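Local coordinates for Alr2269 protein (Nostoc sp., PDB 3MC9) that probably takes part in inserting beta-barrel proteins into the outer membrane, its periplasmic POTRA domains handling polypeptides as in other Omp85 proteins, at residues S155-P158 and Q159-D163; D178-E181 and G182-E185; T187-Y190 and Q191-G194. One frame throughout, in Å; residues are numbered along the deposited sequence.

Contact 1: residues S155-P158 and Q159-D163; sequences SVLP and QATAD
Pro158 and Thr161 are the ends of a type I beta turn that carries the chain from an irregular loop into helix 161-166. The type follows from the two central residues, Gln159 and Ala160: both have negative phi, and their psi values are -32° and 5°. The bond from Thr161 N to Pro158 O, 3.2 Å long and nearly straight at 168° about the hydrogen, supports the turn, although the place of that oxygen is somewhat uncertain. Just before it the chain is pinned differently: Leu157 N donates to Ser155 OG at 3.0 Å, the geometry of an ST turn. The serine hydroxyl, swung away from its own main-chain nitrogen, is also hydrogen-bonded to Glu218, whose other carboxylate oxygen takes Val156 N.

Among the side chains, Thr161 points back at the loop. Its CG2 lies near Leu157 CB (3.4 Å), the two side chains crossing at about a right angle, and equally near Pro158 CD (3.4 Å). Both separations are tight, and since the same methyl clashes with Pro158 O, its exact position is doubtful. The same doubt extends to Thr161 OG1, which as modelled is buried without a partner. Leu157 also rests on Leu186 of helix 176-192. Two successive turns, ST and then type I, thus form the entry to the first helix of a POTRA domain, within its beta-alpha-alpha-beta-beta order.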
loop_
_atom_site.group_PDB
_atom_site.type_symbol
_atom_site.label_atom_id
_atom_site.label_comp_id
_atom_site.label_asym_id
_atom_site.label_seq_id
_atom_site.Cartn_x
_atom_site.Cartn_y
_atom_site.Cartn_z
ATOM N N SER A 155 16.792 0.353 19.715
ATOM C CA SER A 155 16.482 1.686 19.184
ATOM C C SER A 155 16.949 2.779 20.135
ATOM O O SER A 155 16.820 2.647 21.343
ATOM C CB SER A 155 14.982 1.853 18.942
ATOM O OG SER A 155 14.676 3.196 18.564
ATOM N N VAL A 156 17.475 3.865 19.590
ATOM C CA VAL A 156 17.828 5.006 20.413
ATOM C C VAL A 156 16.612 5.841 20.837
ATOM O O VAL A 156 16.770 6.759 21.616
ATOM C CB VAL A 156 18.854 5.931 19.727
ATOM C CG1 VAL A 156 20.089 5.123 19.272
ATOM C CG2 VAL A 156 18.210 6.694 18.575
ATOM N N LEU A 157 15.415 5.552 20.329
ATOM C CA LEU A 157 14.232 6.323 20.732
ATOM C C LEU A 157 13.452 5.607 21.831
ATOM O O LEU A 157 13.520 4.378 21.954
ATOM C CB LEU A 157 13.322 6.621 19.541
ATOM C CG LEU A 157 13.835 7.644 18.525
ATOM C CD1 LEU A 157 12.822 7.813 17.397
ATOM C CD2 LEU A 157 14.173 8.993 19.194
ATOM N N PRO A 158 12.696 6.374 22.629
ATOM C CA PRO A 158 11.908 5.715 23.669
ATOM C C PRO A 158 11.100 4.546 23.101
ATOM O O PRO A 158 10.700 4.564 21.926
ATOM C CB PRO A 158 10.993 6.831 24.191
ATOM C CG PRO A 158 11.665 8.110 23.847
ATOM C CD PRO A 158 12.506 7.839 22.614
ATOM N N GLN A 159 10.874 3.539 23.936
ATOM C CA GLN A 159 10.186 2.313 23.531
ATOM C C GLN A 159 8.804 2.607 22.982
ATOM O O GLN A 159 8.309 1.911 22.097
ATOM C CB GLN A 159 10.064 1.349 24.727
ATOM C CG GLN A 159 9.454 -0.028 24.374
ATOM C CD GLN A 159 8.002 -0.166 24.792
ATOM O OE1 GLN A 159 7.714 -0.504 25.932
ATOM N NE2 GLN A 159 7.085 0.076 23.865
ATOM N N ALA A 160 8.179 3.648 23.508
ATOM C CA ALA A 160 6.783 3.911 23.210
ATOM C C ALA A 160 6.594 4.901 22.066
ATOM O O ALA A 160 5.475 5.264 21.776
ATOM C CB ALA A 160 6.072 4.413 24.489
ATOM N N THR A 161 7.666 5.340 21.406
ATOM C CA THR A 161 7.505 6.375 20.358
ATOM C C THR A 161 6.748 5.894 19.113
ATOM O O THR A 161 5.981 6.660 18.546
ATOM C CB THR A 161 8.818 7.195 20.031
ATOM O OG1 THR A 161 8.940 7.424 18.611
ATOM C CG2 THR A 161 10.059 6.537 20.577
ATOM N N ALA A 162 6.899 4.631 18.723
ATOM C CA ALA A 162 6.097 4.085 17.612
ATOM C C ALA A 162 4.585 4.193 17.923
ATOM O O ALA A 162 3.814 4.691 17.111
ATOM C CB ALA A 162 6.493 2.640 17.310
ATOM N N ASP A 163 4.178 3.750 19.110
ATOM C CA ASP A 163 2.771 3.877 19.544
ATOM C C ASP A 163 2.289 5.324 19.583
ATOM O O ASP A 163 1.213 5.613 19.109
ATOM C CB ASP A 163 2.547 3.228 20.923
ATOM C CG ASP A 163 2.752 1.713 20.904
ATOM O OD1 ASP A 163 2.522 1.067 19.846
ATOM O OD2 ASP A 163 3.137 1.165 21.964
#

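Contact 2: residues D178-E181 and G182-E185; sequences DLQE and GIKE
Leu179 and Ile183 make a one-turn contact along helix 176-192, the second helix of a POTRA beta-alpha-alpha-beta-beta fold, on the side where that helix lies against the sheet; Gln180 adds to it from the exposed flank. The alpha-helical register is established by four successive i to i+4 bonds. Gly182 N reaches Asp178 O at 3.2 Å, and Ile183 N reaches Leu179 O at 2.9 Å. Lys184 N to Gln180 O (3.0 Å) and Glu185 N to Glu181 O continue the pattern. Asp178 O accepts a second bond, from Gln169 NE2, which ties the first turn to the loop ahead of the helix.

The buried face is apolar. Leu179 CG meets Ile183 CD1 at 4.1 Å, an ordinary van der Waals contact between obliquely set chains. Phe166 of helix 161-166 touches both residues. Beneath them lie the strands: Leu179 on Pro204 and Val212, Ile183 on Val200 and Leu214. The helix therefore packs on the sheet with helix 161-166 alongside.

On the exposed flank, Glu181 and Lys184 do not pair, their charged ends OE2 and NZ being 6.4 Å apart. Gln180, by contrast, bends forward along the helix: a turn at chi2 (64°) brings its amide alongside the isoleucine, with Gln180 OE1 3.7 Å from Ile183 CD1 and Gln180 NE2 3.7 Å from Ile183 CG2.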
loop_
_atom_site.group_PDB
_atom_site.type_symbol
_atom_site.label_atom_id
_atom_site.label_comp_id
_atom_site.label_asym_id
_atom_site.label_seq_id
_atom_site.Cartn_x
_atom_site.Cartn_y
_atom_site.Cartn_z
ATOM N N ASP A 178 -1.127 6.948 5.003
ATOM C CA ASP A 178 -1.196 7.421 6.380
ATOM C C ASP A 178 0.004 6.888 7.158
ATOM O O ASP A 178 0.535 7.573 8.022
ATOM C CB ASP A 178 -2.486 6.974 7.071
ATOM C CG ASP A 178 -3.744 7.535 6.411
ATOM O OD1 ASP A 178 -3.649 8.509 5.629
ATOM O OD2 ASP A 178 -4.834 6.981 6.676
ATOM N N LEU A 179 0.428 5.666 6.844
ATOM C CA LEU A 179 1.651 5.115 7.425
ATOM C C LEU A 179 2.859 6.014 7.091
ATOM O O LEU A 179 3.663 6.349 7.972
ATOM C CB LEU A 179 1.926 3.674 6.963
ATOM C CG LEU A 179 3.062 2.986 7.743
ATOM C CD1 LEU A 179 2.625 2.619 9.181
ATOM C CD2 LEU A 179 3.586 1.762 7.020
ATOM N N GLN A 180 2.992 6.381 5.827
ATOM C CA GLN A 180 4.108 7.216 5.403
ATOM C C GLN A 180 4.128 8.595 6.083
ATOM O O GLN A 180 5.200 9.166 6.323
ATOM C CB GLN A 180 4.095 7.406 3.897
ATOM C CG GLN A 180 5.425 7.877 3.349
ATOM C CD GLN A 180 6.518 6.833 3.567
ATOM O OE1 GLN A 180 6.289 5.622 3.404
ATOM N NE2 GLN A 180 7.705 7.293 3.942
ATOM N N GLU A 181 2.960 9.142 6.383
ATOM C CA GLU A 181 2.926 10.418 7.093
ATOM C C GLU A 181 3.519 10.226 8.488
ATOM O O GLU A 181 4.343 11.005 8.932
ATOM C CB GLU A 181 1.502 10.976 7.169
ATOM C CG GLU A 181 1.064 11.641 5.878
ATOM C CD GLU A 181 1.896 12.871 5.571
ATOM O OE1 GLU A 181 1.747 13.889 6.292
ATOM O OE2 GLU A 181 2.715 12.809 4.624
ATOM N N GLY A 182 3.119 9.154 9.151
ATOM C CA GLY A 182 3.696 8.798 10.438
ATOM C C GLY A 182 5.203 8.564 10.392
ATOM O O GLY A 182 5.923 8.928 11.336
ATOM N N ILE A 183 5.676 7.975 9.293
ATOM C CA ILE A 183 7.098 7.720 9.086
ATOM C C ILE A 183 7.871 9.030 9.011
ATOM O O ILE A 183 8.951 9.173 9.562
ATOM C CB ILE A 183 7.355 6.851 7.823
ATOM C CG1 ILE A 183 6.893 5.405 8.096
ATOM C CG2 ILE A 183 8.860 6.886 7.460
ATOM C CD1 ILE A 183 6.759 4.484 6.849
ATOM N N LYS A 184 7.290 10.002 8.336
ATOM C CA LYS A 184 7.866 11.338 8.260
ATOM C C LYS A 184 7.965 11.974 9.647
ATOM O O LYS A 184 8.945 12.639 9.977
ATOM C CB LYS A 184 7.011 12.227 7.358
ATOM C CG LYS A 184 7.122 11.865 5.871
ATOM C CD LYS A 184 6.957 13.082 4.959
ATOM C CE LYS A 184 7.620 12.860 3.594
ATOM N NZ LYS A 184 9.036 13.378 3.528
ATOM N N GLU A 185 6.924 11.796 10.446
ATOM C CA GLU A 185 6.950 12.292 11.819
ATOM C C GLU A 185 8.038 11.563 12.657
ATOM O O GLU A 185 8.761 12.203 13.402
ATOM C CB GLU A 185 5.543 12.195 12.408
ATOM C CG GLU A 185 5.375 12.810 13.791
ATOM C CD GLU A 185 3.924 12.837 14.259
ATOM O OE1 GLU A 185 3.006 12.630 13.436
ATOM O OE2 GLU A 185 3.702 13.086 15.460
#

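Contact 3: residues T187-Y190 and Q191-G194; sequences TKRY and QDQG
Lys188 and Asp192 form a short salt bridge one helical turn apart, NZ to OD1 at 2.7 Å, made by a lysine that is curled rather than extended. Its chain bends at chi2 (54°) and again at chi4, bringing NZ round to the syn lone pair of Asp192 OD1. On the way the lysine passes Gln191, whose NE2 lies 3.9 Å from Lys188 CD. The carboxylate belongs to a residue whose N is itself bonded to Lys188 O at 2.9 Å, so backbone and side chain link the same two residues.

Immediately beyond, the helix ends in a Schellman motif. Gly194, with phi at 100°, is its C-prime residue: Gly194 N bonds to Gln191 O at 2.9 Å, and Tyr195 N returns to Tyr190 O. Gln193, the first residue to leave helical angles, still donates from N to Arg189 O (3.2 Å), with a second, weak bond to Tyr190 O.

Arg189 and Gln193 run side by side in the same direction, Arg189 NH1 lying 3.6 Å from Gln193 CG. The guanidinium meets the glutamine with its edge, and the two flat groups are turned 77° from each other. Tyr190 instead heads for the interior, where its side chain touches Ala198 and its hydroxyl is hydrogen-bonded to Glu218 OE2.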
loop_
_atom_site.group_PDB
_atom_site.type_symbol
_atom_site.label_atom_id
_atom_site.label_comp_id
_atom_site.label_asym_id
_atom_site.label_seq_id
_atom_site.Cartn_x
_atom_site.Cartn_y
_atom_site.Cartn_z
ATOM N N THR A 187 10.872 10.233 11.468
ATOM C CA THR A 187 12.093 10.810 10.930
ATOM C C THR A 187 12.443 12.134 11.585
ATOM O O THR A 187 13.585 12.350 11.982
ATOM C CB THR A 187 11.934 11.027 9.409
ATOM O OG1 THR A 187 11.721 9.763 8.794
ATOM C CG2 THR A 187 13.144 11.679 8.804
ATOM N N LYS A 188 11.448 13.014 11.683
ATOM C CA LYS A 188 11.614 14.285 12.401
ATOM C C LYS A 188 11.936 14.086 13.895
ATOM O O LYS A 188 12.733 14.831 14.453
ATOM C CB LYS A 188 10.368 15.149 12.226
ATOM C CG LYS A 188 10.414 16.498 12.922
ATOM C CD LYS A 188 11.639 17.306 12.536
ATOM C CE LYS A 188 11.448 18.790 12.903
ATOM N NZ LYS A 188 11.246 18.971 14.372
ATOM N N ARG A 189 11.352 13.072 14.532
ATOM C CA ARG A 189 11.732 12.766 15.914
ATOM C C ARG A 189 13.197 12.327 16.048
ATOM O O ARG A 189 13.870 12.719 16.992
ATOM C CB ARG A 189 10.824 11.716 16.543
ATOM C CG ARG A 189 9.427 12.227 16.877
ATOM C CD ARG A 189 9.353 12.966 18.197
ATOM N NE ARG A 189 9.806 12.114 19.298
ATOM C CZ ARG A 189 10.952 12.254 19.969
ATOM N NH1 ARG A 189 11.789 13.246 19.675
ATOM N NH2 ARG A 189 11.263 11.400 20.953
ATOM N N TYR A 190 13.689 11.492 15.134
ATOM C CA TYR A 190 15.117 11.164 15.148
ATOM C C TYR A 190 15.928 12.421 15.068
ATOM O O TYR A 190 16.864 12.608 15.822
ATOM C CB TYR A 190 15.509 10.267 13.968
ATOM C CG TYR A 190 15.161 8.843 14.208
ATOM C CD1 TYR A 190 15.839 8.114 15.162
ATOM C CD2 TYR A 190 14.136 8.242 13.532
ATOM C CE1 TYR A 190 15.535 6.815 15.417
ATOM C CE2 TYR A 190 13.819 6.931 13.774
ATOM C CZ TYR A 190 14.520 6.233 14.726
ATOM O OH TYR A 190 14.216 4.926 14.977
ATOM N N GLN A 191 15.561 13.284 14.140
ATOM C CA GLN A 191 16.285 14.507 13.945
ATOM C C GLN A 191 16.321 15.372 15.215
ATOM O O GLN A 191 17.383 15.858 15.623
ATOM C CB GLN A 191 15.687 15.283 12.779
ATOM C CG GLN A 191 16.401 16.604 12.495
ATOM C CD GLN A 191 15.774 17.340 11.340
ATOM O OE1 GLN A 191 15.803 16.877 10.201
ATOM N NE2 GLN A 191 15.192 18.482 11.627
ATOM N N ASP A 192 15.158 15.544 15.841
ATOM C CA ASP A 192 15.049 16.290 17.099
ATOM C C ASP A 192 16.006 15.780 18.160
ATOM O O ASP A 192 16.543 16.556 18.921
ATOM C CB ASP A 192 13.643 16.180 17.655
ATOM C CG ASP A 192 12.640 16.978 16.860
ATOM O OD1 ASP A 192 13.036 17.919 16.140
ATOM O OD2 ASP A 192 11.451 16.661 16.955
ATOM N N GLN A 193 16.218 14.466 18.203
ATOM C CA GLN A 193 17.107 13.875 19.204
ATOM C C GLN A 193 18.565 13.810 18.792
ATOM O O GLN A 193 19.362 13.179 19.499
ATOM C CB GLN A 193 16.641 12.466 19.570
ATOM C CG GLN A 193 15.268 12.416 20.157
ATOM C CD GLN A 193 15.070 13.438 21.266
ATOM O OE1 GLN A 193 15.852 13.503 22.233
ATOM N NE2 GLN A 193 14.047 14.257 21.116
ATOM N N GLY A 194 18.922 14.446 17.676
ATOM C CA GLY A 194 20.335 14.502 17.220
ATOM C C GLY A 194 20.715 13.510 16.123
ATOM O O GLY A 194 21.839 13.539 15.640
#

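How the contacts relate
All three contacts lie in one POTRA domain and follow one another along the chain. Contact 1 leads into helix 161-166, while contacts 2 and 3 are successive parts of helix 176-192, their centres 14 Å apart. Contact 1 touches only contact 3, with centres 12 Å apart: Leu157 CD1 packs on Tyr190 CE1 at 3.5 Å, and Leu157 CD2 on Gln193 CG at 3.7 Å. Contacts 1 and 2 stay about 7 Å apart at their nearest atoms. The loop leading into the first helix therefore packs on the end of the second, whereas contact 2, with its buried, sheet-facing residues, joins the helix pair to the three-stranded sheet.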